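CBS domain protein (Shewanella oneidensis, PDB 3LHH) binds AMP through its paired CBS domains, the part of a larger membrane protein present here, whose family is generally associated with flavin adenine dinucleotide binding. Local coordinates at residues Ile54-Leu59 against Pro79-Asn84; Asn83-Met88 against Gly147-Leu152; Lys95-Glu100 against Val110-Asn115; His75-Val80 against Gly136-Phe141. One frame throughout, in Å; residues are numbered along the deposited sequence. Where two conformers were deposited one is given.

Contact 1. Residues Ile54-Leu59 against Pro79-Asn84; sequences IVFLDL and PVCRNN. With AMP (adenosine monophosphate), chain B.
Leu57 and Val80 pair in parallel as neighbours on the two strands of a beta-alpha-beta unit whose crossover is helix 63-71. The ladder is short and its bonds nearly linear: Leu57 N gives its hydrogen to Pro79 O (2.9 Å), Leu57 O receives Cys81 N, and Leu59 N closes on Cys81 O. Leu59 lays its branch across Val80 at nearly a right angle, tightly, with CG 3.5 Å from Val80 CG1; in the conformer described, the Arg82 guanidinium has Leu59 CD1 over one face. Phe56 holds CG between its backbone N and carbonyl carbon (chi1 66°), which turns the ring toward Cys81, with CD2 of Phe56 3.5 Å from SG of Cys81 in an oblique sulfur-aromatic contact. With CG anti to the backbone N (chi1 -171°), Asp58 sends OD1 to Asn83 N at 2.9 Å, met from above the carboxylate plane; Asn60 N also bonds to OD1. At the other end, Val55 N donates to AMP N1 (3.0 Å) and Val55 O accepts from AMP N6 (3.1 Å). At this edge, adenine is thus read by main-chain atoms, probably making recognition sensitive to backbone position.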
# COMPACT_ATOMS: atom_id res chain seq x y z
N ILE A 54 -8.20 3.57 1.50
CA ILE A 54 -6.74 3.63 1.45
C ILE A 54 -6.18 4.94 1.99
O ILE A 54 -6.56 6.01 1.54
CB ILE A 54 -6.19 3.46 0.02
CG1 ILE A 54 -6.48 2.05 -0.51
CG2 ILE A 54 -4.69 3.72 0.01
CD1 ILE A 54 -5.90 1.79 -1.90
N VAL A 55 -5.25 4.84 2.94
CA VAL A 55 -4.58 6.03 3.47
C VAL A 55 -3.25 6.17 2.76
O VAL A 55 -2.44 5.24 2.80
CB VAL A 55 -4.33 5.89 4.99
CG1 VAL A 55 -3.55 7.07 5.51
CG2 VAL A 55 -5.65 5.73 5.74
N PHE A 56 -3.01 7.30 2.11
CA PHE A 56 -1.89 7.41 1.18
C PHE A 56 -1.12 8.72 1.30
O PHE A 56 -1.62 9.70 1.85
CB PHE A 56 -2.37 7.23 -0.27
CG PHE A 56 -3.29 8.33 -0.75
CD1 PHE A 56 -4.66 8.21 -0.63
CD2 PHE A 56 -2.77 9.48 -1.35
CE1 PHE A 56 -5.51 9.21 -1.08
CE2 PHE A 56 -3.61 10.50 -1.79
CZ PHE A 56 -4.98 10.36 -1.66
N LEU A 57 0.12 8.73 0.81
CA LEU A 57 0.92 9.94 0.77
C LEU A 57 0.99 10.52 -0.65
O LEU A 57 0.95 9.78 -1.63
CB LEU A 57 2.31 9.67 1.32
CG LEU A 57 2.37 8.99 2.69
CD1 LEU A 57 3.80 8.95 3.20
CD2 LEU A 57 1.48 9.69 3.69
N ASP A 58 1.08 11.84 -0.76
CA ASP A 58 1.07 12.52 -2.07
C ASP A 58 2.39 13.26 -2.26
O ASP A 58 2.73 14.18 -1.51
CB ASP A 58 -0.13 13.47 -2.18
CG ASP A 58 -0.34 14.04 -3.60
OD1 ASP A 58 0.62 14.17 -4.39
OD2 ASP A 58 -1.51 14.39 -3.92
N LEU A 59 3.15 12.81 -3.24
CA LEU A 59 4.42 13.41 -3.55
C LEU A 59 4.27 14.85 -4.02
O LEU A 59 5.25 15.59 -4.02
CB LEU A 59 5.12 12.62 -4.66
CG LEU A 59 5.71 11.30 -4.23
CD1 LEU A 59 6.37 10.63 -5.41
CD2 LEU A 59 6.71 11.53 -3.10
N PRO A 79 0.91 3.57 0.66
CA PRO A 79 0.99 3.80 -0.78
C PRO A 79 1.29 5.27 -1.02
O PRO A 79 0.81 6.12 -0.27
CB PRO A 79 -0.42 3.47 -1.27
CG PRO A 79 -1.06 2.65 -0.12
CD PRO A 79 -0.46 3.22 1.10
N VAL A 80 2.09 5.55 -2.04
CA VAL A 80 2.48 6.90 -2.38
C VAL A 80 2.12 7.18 -3.82
O VAL A 80 2.49 6.42 -4.73
CB VAL A 80 4.00 7.09 -2.29
CG1 VAL A 80 4.37 8.50 -2.71
CG2 VAL A 80 4.49 6.80 -0.89
N CYS A 81 1.44 8.28 -4.04
CA CYS A 81 1.01 8.58 -5.38
C CYS A 81 1.33 10.03 -5.73
O CYS A 81 2.02 10.73 -4.97
CB CYS A 81 -0.49 8.32 -5.49
SG CYS A 81 -1.44 9.52 -4.55
N ARG A 82 0.86 10.46 -6.90
CA ARG A 82 0.96 11.85 -7.30
C ARG A 82 -0.42 12.36 -7.58
O ARG A 82 -1.13 11.83 -8.44
CB ARG A 82 1.85 12.02 -8.52
CG ARG A 82 3.32 11.86 -8.23
CD ARG A 82 4.16 12.46 -9.33
NE ARG A 82 5.50 11.89 -9.35
CZ ARG A 82 6.56 12.44 -8.76
NH1 ARG A 82 6.43 13.58 -8.09
NH2 ARG A 82 7.74 11.84 -8.84
N ASN A 83 -0.82 13.39 -6.84
CA ASN A 83 -2.13 14.02 -6.99
C ASN A 83 -3.27 13.11 -6.54
O ASN A 83 -4.11 13.51 -5.75
CB ASN A 83 -2.36 14.48 -8.44
CG ASN A 83 -1.25 15.37 -8.95
OD1 ASN A 83 -0.74 15.18 -10.05
ND2 ASN A 83 -0.85 16.34 -8.14
N ASN A 84 -3.30 11.89 -7.05
CA ASN A 84 -4.36 10.97 -6.68
C ASN A 84 -3.89 9.54 -6.78
O ASN A 84 -2.85 9.24 -7.36
CB ASN A 84 -5.63 11.19 -7.52
CG ASN A 84 -5.41 10.89 -9.00
OD1 ASN A 84 -5.33 9.73 -9.41
ND2 ASN A 84 -5.32 11.94 -9.81
P AMP B . -1.02 -2.10 9.96
O1P AMP B . -1.98 -1.01 10.39
O2P AMP B . 0.14 -1.58 9.16
O3P AMP B . -0.66 -3.10 11.02
O5' AMP B . -1.97 -2.96 8.99
C5' AMP B . -3.10 -3.64 9.53
C4' AMP B . -4.25 -3.65 8.52
O4' AMP B . -4.70 -2.31 8.22
C3' AMP B . -3.85 -4.22 7.17
O3' AMP B . -3.90 -5.66 7.13
C2' AMP B . -4.86 -3.58 6.24
O2' AMP B . -6.10 -4.23 6.48
C1' AMP B . -5.00 -2.18 6.82
N9 AMP B . -4.02 -1.20 6.25
C8 AMP B . -2.68 -1.26 6.36
N7 AMP B . -2.07 -0.21 5.76
C5 AMP B . -3.05 0.55 5.23
C6 AMP B . -3.10 1.81 4.47
N6 AMP B . -1.97 2.49 4.14
N1 AMP B . -4.32 2.28 4.14
C2 AMP B . -5.45 1.62 4.47
N3 AMP B . -5.47 0.46 5.16
C4 AMP B . -4.32 -0.11 5.56

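Contact 2. Residues Asn83-Met88 against Gly147-Leu152; sequences NNVDDM and GDLKGL
At the interface of the two CBS halves, Val85 and Met88 of the turn region meet Leu149 of strand 149-154. The turn is the type I beta turn Asn84-Asp87, which leads into strand 88-93 of the first half; the strand it meets belongs to the second. Leu149 is the residue on which the turn rests. Its CG stands anti to the backbone N (chi1 -178°), and the bend that follows places CD2 between two apolar partners. Val85 CG1 presses on that methyl at 3.4 Å, closer than ordinary van der Waals contact, with the two side chains crossing at about a right angle. Selenomethionine Met88, its chain bent at both chi2 and chi3, brings its terminal CE to the same CD2 at 3.7 Å. Beyond the segments, Phe141 of strand 139-143 touches both Met88 and Leu149 and extends the apolar patch.

The turn is set from within by Asn84. Its OD1 accepts a hydrogen bond from Asp86 N at 2.9 Å, in the carbonyl plane and on a lone pair, an Asx turn, while Asp87 N bonds to Asn84 O. On the more exposed side Asp86 OD1 comes within 3.6 Å of Leu149 N without bonding to it, and lies 4.4 Å from Asp148 OD2, a like-charged neighbour. Arg51 lies beside these acids: its NH2 forms a salt bridge with Asp86 OD2, and its NH1 bonds to Leu149 O. The direct join is therefore apolar, whereas the polar tie between turn and strand runs through Arg51, whose positive charge probably eases the repulsion between the two aspartates.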
# COMPACT_ATOMS: atom_id res chain seq x y z
N ASN A 83 -0.82 13.39 -6.84
CA ASN A 83 -2.13 14.02 -6.99
C ASN A 83 -3.27 13.11 -6.54
O ASN A 83 -4.11 13.51 -5.75
CB ASN A 83 -2.36 14.48 -8.44
CG ASN A 83 -1.25 15.37 -8.95
OD1 ASN A 83 -0.74 15.18 -10.05
ND2 ASN A 83 -0.85 16.34 -8.14
N ASN A 84 -3.30 11.89 -7.05
CA ASN A 84 -4.36 10.97 -6.68
C ASN A 84 -3.89 9.54 -6.78
O ASN A 84 -2.85 9.24 -7.36
CB ASN A 84 -5.63 11.19 -7.52
CG ASN A 84 -5.41 10.89 -9.00
OD1 ASN A 84 -5.33 9.73 -9.41
ND2 ASN A 84 -5.32 11.94 -9.81
N VAL A 85 -4.72 8.66 -6.24
CA VAL A 85 -4.39 7.26 -6.07
C VAL A 85 -4.29 6.50 -7.40
O VAL A 85 -3.71 5.42 -7.46
CB VAL A 85 -5.43 6.65 -5.10
CG1 VAL A 85 -6.46 5.84 -5.84
CG2 VAL A 85 -4.75 5.86 -4.02
N ASP A 86 -4.81 7.09 -8.47
CA ASP A 86 -4.70 6.48 -9.80
C ASP A 86 -3.39 6.82 -10.48
O ASP A 86 -3.19 6.49 -11.64
CB ASP A 86 -5.90 6.85 -10.68
CG ASP A 86 -7.16 6.15 -10.26
OD1 ASP A 86 -7.27 4.93 -10.53
OD2 ASP A 86 -8.02 6.79 -9.62
N ASP A 87 -2.51 7.49 -9.76
CA ASP A 87 -1.14 7.68 -10.22
C ASP A 87 -0.22 7.22 -9.10
O ASP A 87 0.52 8.02 -8.53
CB ASP A 87 -0.89 9.14 -10.63
CG ASP A 87 0.45 9.34 -11.33
OD1 ASP A 87 1.13 8.34 -11.67
OD2 ASP A 87 0.83 10.51 -11.54
N MSE A 88 -0.27 5.93 -8.80
CA MSE A 88 0.51 5.34 -7.71
C MSE A 88 1.97 5.22 -8.11
O MSE A 88 2.29 4.71 -9.17
CB MSE A 88 -0.01 3.95 -7.38
CG MSE A 88 0.38 3.49 -6.00
SE MSE A 88 -0.68 4.53 -4.78
CE MSE A 88 -2.35 3.59 -5.03
N GLY A 147 -7.82 -1.19 -15.93
CA GLY A 147 -6.54 -0.80 -15.36
C GLY A 147 -6.69 0.17 -14.20
O GLY A 147 -5.72 0.74 -13.71
N ASP A 148 -7.92 0.38 -13.76
CA ASP A 148 -8.15 1.32 -12.66
C ASP A 148 -7.96 0.65 -11.29
O ASP A 148 -8.34 -0.51 -11.10
CB ASP A 148 -9.54 1.95 -12.75
CG ASP A 148 -9.74 2.81 -14.00
OD1 ASP A 148 -10.83 2.69 -14.57
OD2 ASP A 148 -8.85 3.63 -14.38
N LEU A 149 -7.38 1.37 -10.35
CA LEU A 149 -7.18 0.85 -9.01
C LEU A 149 -8.50 0.60 -8.29
O LEU A 149 -9.35 1.48 -8.22
CB LEU A 149 -6.33 1.83 -8.21
CG LEU A 149 -6.02 1.34 -6.80
CD1 LEU A 149 -4.77 0.49 -6.86
CD2 LEU A 149 -5.82 2.53 -5.91
N LYS A 150 -8.66 -0.60 -7.74
CA LYS A 150 -9.88 -0.99 -7.01
C LYS A 150 -9.64 -1.04 -5.51
O LYS A 150 -10.58 -0.99 -4.72
CB LYS A 150 -10.35 -2.39 -7.47
CG LYS A 150 -11.24 -2.39 -8.69
CD LYS A 150 -12.55 -1.66 -8.42
CE LYS A 150 -12.90 -0.65 -9.52
NZ LYS A 150 -13.29 0.71 -9.00
N GLY A 151 -8.39 -1.18 -5.11
CA GLY A 151 -8.07 -1.33 -3.71
C GLY A 151 -6.70 -1.95 -3.49
O GLY A 151 -5.90 -2.02 -4.42
N LEU A 152 -6.44 -2.39 -2.27
CA LEU A 152 -5.19 -3.06 -1.98
C LEU A 152 -5.41 -4.26 -1.09
O LEU A 152 -6.40 -4.33 -0.35
CB LEU A 152 -4.17 -2.10 -1.36
CG LEU A 152 -4.45 -1.47 0.00
CD1 LEU A 152 -4.17 -2.42 1.15
CD2 LEU A 152 -3.59 -0.23 0.13

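Contact 3. Residues Lys95-Glu100 against Val110-Asn115; sequences KQLLSE and VDLVKN
Gln96 crosses Leu112 at a slant, its CG against the leucine's CD2. Extending from a CG anti to the backbone N (chi1 -175°), the glutamine brings CG to 3.7 Å from Leu112 CD2 and carries its amide past the same side chain, with NE2 3.9 Å from Leu112 CG. The leucine reaches further into the helix surface: CD2 also meets the backbone at Leu97 CA, again at 3.7 Å, and sits 3.8 Å from Glu100 OE2. Glu100 and Leu112 run past each other in opposite directions, bringing the carboxylate beside both leucine methyls. Glu100 OE1 takes a long, weak hydrogen bond from Gln96 NE2, one helical turn earlier, which may help to orient the amide.

The segments belong to helix 94-102 and to the irregular link between the two CBS halves, so the contact folds the connection leading to strand 117-120 back on helix 94-102. Leu112 also packs on Leu107 and on Ile92 of strand 88-93, and Leu97 turns to Leu67 and Val70 of helix 63-71. Leu112 thereby shares apolar neighbours with the helix, such as Leu107, which Leu97 touches too.

A water lies between the two segments. It donates to Leu112 O at 2.7 Å and to Gln96 OE1 at a rather short 2.5 Å, a distance that is doubtful. Lys114, bent at chi2, approaches the amide from the opposite direction; the methylene CE reaches Gln96 OE1 at 3.7 Å, whereas NZ stays 4.2 Å from that oxygen.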
# COMPACT_ATOMS: atom_id res chain seq x y z
N LYS A 95 8.12 3.83 9.52
CA LYS A 95 9.24 3.81 10.44
C LYS A 95 10.42 4.52 9.81
O LYS A 95 11.14 5.26 10.48
CB LYS A 95 9.62 2.37 10.79
CG LYS A 95 10.89 2.26 11.61
CD LYS A 95 11.22 0.81 11.94
CE LYS A 95 12.59 0.70 12.58
NZ LYS A 95 12.88 -0.69 13.04
N GLN A 96 10.62 4.30 8.52
CA GLN A 96 11.77 4.89 7.85
C GLN A 96 11.59 6.39 7.73
O GLN A 96 12.52 7.16 8.00
CB GLN A 96 11.97 4.27 6.48
CG GLN A 96 13.22 4.77 5.79
CD GLN A 96 13.41 4.21 4.38
OE1 GLN A 96 12.53 3.54 3.83
NE2 GLN A 96 14.57 4.49 3.79
N LEU A 97 10.39 6.81 7.34
CA LEU A 97 10.12 8.22 7.11
C LEU A 97 10.34 8.96 8.42
O LEU A 97 11.04 9.97 8.48
CB LEU A 97 8.67 8.37 6.68
CG LEU A 97 8.30 9.47 5.69
CD1 LEU A 97 6.88 9.87 5.95
CD2 LEU A 97 9.23 10.65 5.79
N LEU A 98 9.73 8.43 9.47
CA LEU A 98 9.81 9.06 10.77
C LEU A 98 11.22 8.96 11.32
O LEU A 98 11.73 9.92 11.88
CB LEU A 98 8.87 8.37 11.73
CG LEU A 98 7.43 8.43 11.26
CD1 LEU A 98 6.61 7.54 12.16
CD2 LEU A 98 6.93 9.88 11.29
N SER A 99 11.83 7.78 11.17
CA SER A 99 13.21 7.60 11.61
C SER A 99 14.05 8.71 11.02
O SER A 99 14.71 9.44 11.75
CB SER A 99 13.78 6.25 11.16
OG SER A 99 13.24 5.19 11.92
N GLU A 100 14.02 8.83 9.70
CA GLU A 100 14.85 9.78 8.98
C GLU A 100 14.39 11.22 9.12
O GLU A 100 15.04 12.14 8.64
CB GLU A 100 14.89 9.44 7.50
CG GLU A 100 15.65 8.18 7.17
CD GLU A 100 15.92 8.07 5.69
OE1 GLU A 100 16.46 7.04 5.25
OE2 GLU A 100 15.58 9.03 4.97
N VAL A 110 10.46 11.30 -2.15
CA VAL A 110 10.55 10.43 -3.32
C VAL A 110 11.70 9.44 -3.17
O VAL A 110 11.74 8.40 -3.83
CB VAL A 110 10.70 11.24 -4.63
CG1 VAL A 110 11.99 12.05 -4.61
CG2 VAL A 110 10.65 10.33 -5.84
N ASP A 111 12.63 9.75 -2.27
CA ASP A 111 13.82 8.93 -2.06
C ASP A 111 13.53 7.67 -1.23
O ASP A 111 14.31 6.72 -1.24
CB ASP A 111 14.91 9.76 -1.39
CG ASP A 111 15.50 10.82 -2.32
OD1 ASP A 111 15.24 10.77 -3.55
OD2 ASP A 111 16.22 11.71 -1.83
N LEU A 112 12.42 7.67 -0.50
CA LEU A 112 12.09 6.53 0.34
C LEU A 112 11.08 5.61 -0.33
O LEU A 112 10.72 4.57 0.23
CB LEU A 112 11.59 6.98 1.71
CG LEU A 112 12.61 7.67 2.63
CD1 LEU A 112 12.96 9.04 2.07
CD2 LEU A 112 12.09 7.79 4.05
N VAL A 113 10.61 5.97 -1.52
CA VAL A 113 9.58 5.17 -2.16
C VAL A 113 10.14 3.82 -2.58
O VAL A 113 11.21 3.74 -3.17
CB VAL A 113 9.02 5.89 -3.40
CG1 VAL A 113 7.98 5.01 -4.10
CG2 VAL A 113 8.44 7.23 -3.01
N LYS A 114 9.42 2.75 -2.27
CA LYS A 114 9.81 1.41 -2.70
C LYS A 114 8.79 0.92 -3.70
O LYS A 114 7.66 1.42 -3.74
CB LYS A 114 9.87 0.45 -1.51
CG LYS A 114 10.61 1.00 -0.29
CD LYS A 114 12.08 1.25 -0.60
CE LYS A 114 12.80 1.91 0.57
NZ LYS A 114 14.24 2.15 0.26
N ASN A 115 9.19 -0.06 -4.51
CA ASN A 115 8.34 -0.54 -5.60
C ASN A 115 7.05 -1.19 -5.14
O ASN A 115 6.99 -1.81 -4.10
CB ASN A 115 9.10 -1.52 -6.50
CG ASN A 115 8.21 -2.08 -7.60
OD1 ASN A 115 7.59 -1.33 -8.36
ND2 ASN A 115 8.14 -3.41 -7.69
O HOH W 1 10.34 3.28 2.60

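Contact 4. Residues His75-Val80 against Gly136-Phe141; sequences HSRFPV and GSQMVF. With AMP (adenosine monophosphate), chain B.
Arg77 and selenomethionine Met139 face each other across the middle of the CBS pair, with Pro79 beside them, where strand 77-81 of one half runs near strand 139-143 of the other at a 26° angle. In the conformers described, the Arg77 guanidinium, its chain bent at chi3 (85°), lies over the Gln138 amide in near-parallel planes; Gln138 NE2 stands over one face, offset toward the rim, and is 3.8 Å from Arg77 NH1. Met139 runs out extended from a CG anti to its backbone N, then bends at chi3: SE packs on Pro79 CG at 3.9 Å and CE reaches AMP N7 at 3.7 Å. Pro79 CB meets Phe141 CZ at 3.5 Å, lying at the ring's edge.

On the nucleotide, Arg77 O accepts a hydrogen bond from AMP N6 (3.0 Å). The His75 ring stacks one face over the purine, with AMP C5 over its centre, while ND1 donates to AMP O1P at 2.9 Å. Ser76 N grips AMP O2P at 2.9 Å, nearly straight; Asp157 and Thr154 add further bonds. A single imidazole thus serves both base and phosphate, which would restrict its rotation, while the apolar selenomethionine from the second half reaches the purine without a polar bond.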
# COMPACT_ATOMS: atom_id res chain seq x y z
N HIS A 75 -0.94 2.82 10.60
CA HIS A 75 -0.36 1.93 9.56
C HIS A 75 1.15 1.95 9.42
O HIS A 75 1.77 2.99 9.50
CB HIS A 75 -0.99 2.20 8.20
CG HIS A 75 -2.48 2.12 8.22
ND1 HIS A 75 -3.16 1.06 8.80
CD2 HIS A 75 -3.43 2.96 7.73
CE1 HIS A 75 -4.46 1.26 8.67
NE2 HIS A 75 -4.65 2.40 8.02
N SER A 76 1.75 0.78 9.18
CA SER A 76 3.19 0.68 9.01
C SER A 76 3.67 1.11 7.63
O SER A 76 4.81 1.54 7.47
CB SER A 76 3.68 -0.77 9.26
OG SER A 76 3.32 -1.19 10.56
N ARG A 77 2.82 0.93 6.63
CA ARG A 77 3.22 1.25 5.26
C ARG A 77 2.14 2.06 4.54
O ARG A 77 0.95 1.87 4.75
CB ARG A 77 3.53 -0.03 4.46
CG ARG A 77 4.42 -1.04 5.21
CD ARG A 77 5.03 -2.09 4.29
NE ARG A 77 6.27 -1.61 3.67
CZ ARG A 77 7.42 -1.46 4.32
NH1 ARG A 77 7.51 -1.77 5.61
NH2 ARG A 77 8.48 -1.00 3.68
N PHE A 78 2.58 2.99 3.69
CA PHE A 78 1.65 3.85 2.96
C PHE A 78 1.94 3.85 1.48
O PHE A 78 3.06 4.10 1.08
CB PHE A 78 1.77 5.28 3.48
CG PHE A 78 1.35 5.44 4.92
CD1 PHE A 78 0.05 5.78 5.23
CD2 PHE A 78 2.25 5.21 5.95
CE1 PHE A 78 -0.35 5.94 6.58
CE2 PHE A 78 1.85 5.34 7.29
CZ PHE A 78 0.55 5.70 7.59
N PRO A 79 0.91 3.57 0.66
CA PRO A 79 0.99 3.80 -0.78
C PRO A 79 1.29 5.27 -1.02
O PRO A 79 0.81 6.12 -0.27
CB PRO A 79 -0.42 3.47 -1.27
CG PRO A 79 -1.06 2.65 -0.12
CD PRO A 79 -0.46 3.22 1.10
N VAL A 80 2.09 5.55 -2.04
CA VAL A 80 2.48 6.90 -2.38
C VAL A 80 2.12 7.18 -3.82
O VAL A 80 2.49 6.42 -4.73
CB VAL A 80 4.00 7.09 -2.29
CG1 VAL A 80 4.37 8.50 -2.71
CG2 VAL A 80 4.49 6.80 -0.89
N GLY A 136 7.30 -11.84 -1.76
CA GLY A 136 7.62 -11.40 -0.41
C GLY A 136 7.07 -10.01 -0.09
O GLY A 136 7.55 -9.34 0.83
N SER A 137 6.05 -9.58 -0.83
CA SER A 137 5.45 -8.26 -0.63
C SER A 137 4.54 -8.23 0.60
O SER A 137 3.92 -9.23 0.95
CB SER A 137 4.61 -7.87 -1.86
OG SER A 137 5.41 -7.58 -2.99
N GLN A 138 4.44 -7.08 1.25
CA GLN A 138 3.52 -6.92 2.37
C GLN A 138 2.18 -6.39 1.87
O GLN A 138 1.14 -6.64 2.46
CB GLN A 138 4.11 -5.98 3.43
CG GLN A 138 5.43 -6.46 4.03
CD GLN A 138 6.63 -5.65 3.57
OE1 GLN A 138 6.74 -5.28 2.40
NE2 GLN A 138 7.54 -5.37 4.50
N MSE A 139 2.24 -5.68 0.74
CA MSE A 139 1.09 -4.97 0.18
C MSE A 139 1.08 -5.08 -1.35
O MSE A 139 2.11 -4.91 -1.99
CB MSE A 139 1.22 -3.51 0.61
CG MSE A 139 0.19 -2.54 0.10
SE MSE A 139 0.44 -0.81 1.02
CE MSE A 139 -0.12 -1.30 2.82
N VAL A 140 -0.08 -5.39 -1.94
CA VAL A 140 -0.23 -5.39 -3.40
C VAL A 140 -1.45 -4.56 -3.79
O VAL A 140 -2.44 -4.50 -3.05
CB VAL A 140 -0.38 -6.81 -4.00
CG1 VAL A 140 0.83 -7.68 -3.68
CG2 VAL A 140 -1.66 -7.45 -3.51
N PHE A 141 -1.37 -3.92 -4.95
CA PHE A 141 -2.47 -3.13 -5.47
C PHE A 141 -3.29 -3.93 -6.48
O PHE A 141 -2.74 -4.66 -7.31
CB PHE A 141 -1.96 -1.84 -6.11
CG PHE A 141 -1.23 -0.94 -5.15
CD1 PHE A 141 -1.86 -0.47 -4.00
CD2 PHE A 141 0.07 -0.55 -5.39
CE1 PHE A 141 -1.19 0.36 -3.12
CE2 PHE A 141 0.74 0.29 -4.51
CZ PHE A 141 0.12 0.74 -3.37
P AMP B . -1.02 -2.10 9.96
O1P AMP B . -1.98 -1.01 10.39
O2P AMP B . 0.14 -1.58 9.16
O3P AMP B . -0.66 -3.10 11.02
O5' AMP B . -1.97 -2.96 8.99
C5' AMP B . -3.10 -3.64 9.53
C4' AMP B . -4.25 -3.65 8.52
O4' AMP B . -4.70 -2.31 8.22
C3' AMP B . -3.85 -4.22 7.17
O3' AMP B . -3.90 -5.66 7.13
C2' AMP B . -4.86 -3.58 6.24
O2' AMP B . -6.10 -4.23 6.48
C1' AMP B . -5.00 -2.18 6.82
N9 AMP B . -4.02 -1.20 6.25
C8 AMP B . -2.68 -1.26 6.36
N7 AMP B . -2.07 -0.21 5.76
C5 AMP B . -3.05 0.55 5.23
C6 AMP B . -3.10 1.81 4.47
N6 AMP B . -1.97 2.49 4.14
N1 AMP B . -4.32 2.28 4.14
C2 AMP B . -5.45 1.62 4.47
N3 AMP B . -5.47 0.46 5.16
C4 AMP B . -4.32 -0.11 5.56

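Along the chain, contact 1 closes before contact 3 opens, and contact 3 lies inside the loops closed by contacts 2 and 4, which cross each other. Contacts 1 and 4 share Pro79 and Val80 on strand 77-81, their centres about 12 Å apart, and both touch AMP: one at the adenine edge, the other at base and phosphate. Contact 2 starts where contact 1 ends, about 9 Å away between centres, and meets contact 4 where Met88 packs on Phe141. Contacts 2 and 3 lie farthest apart, about 20 Å between centres. Contacts 2 and 4 bring the two CBS halves together, whereas contacts 1 and 3 lie in the first half and the link leaving it; AMP sits between the halves.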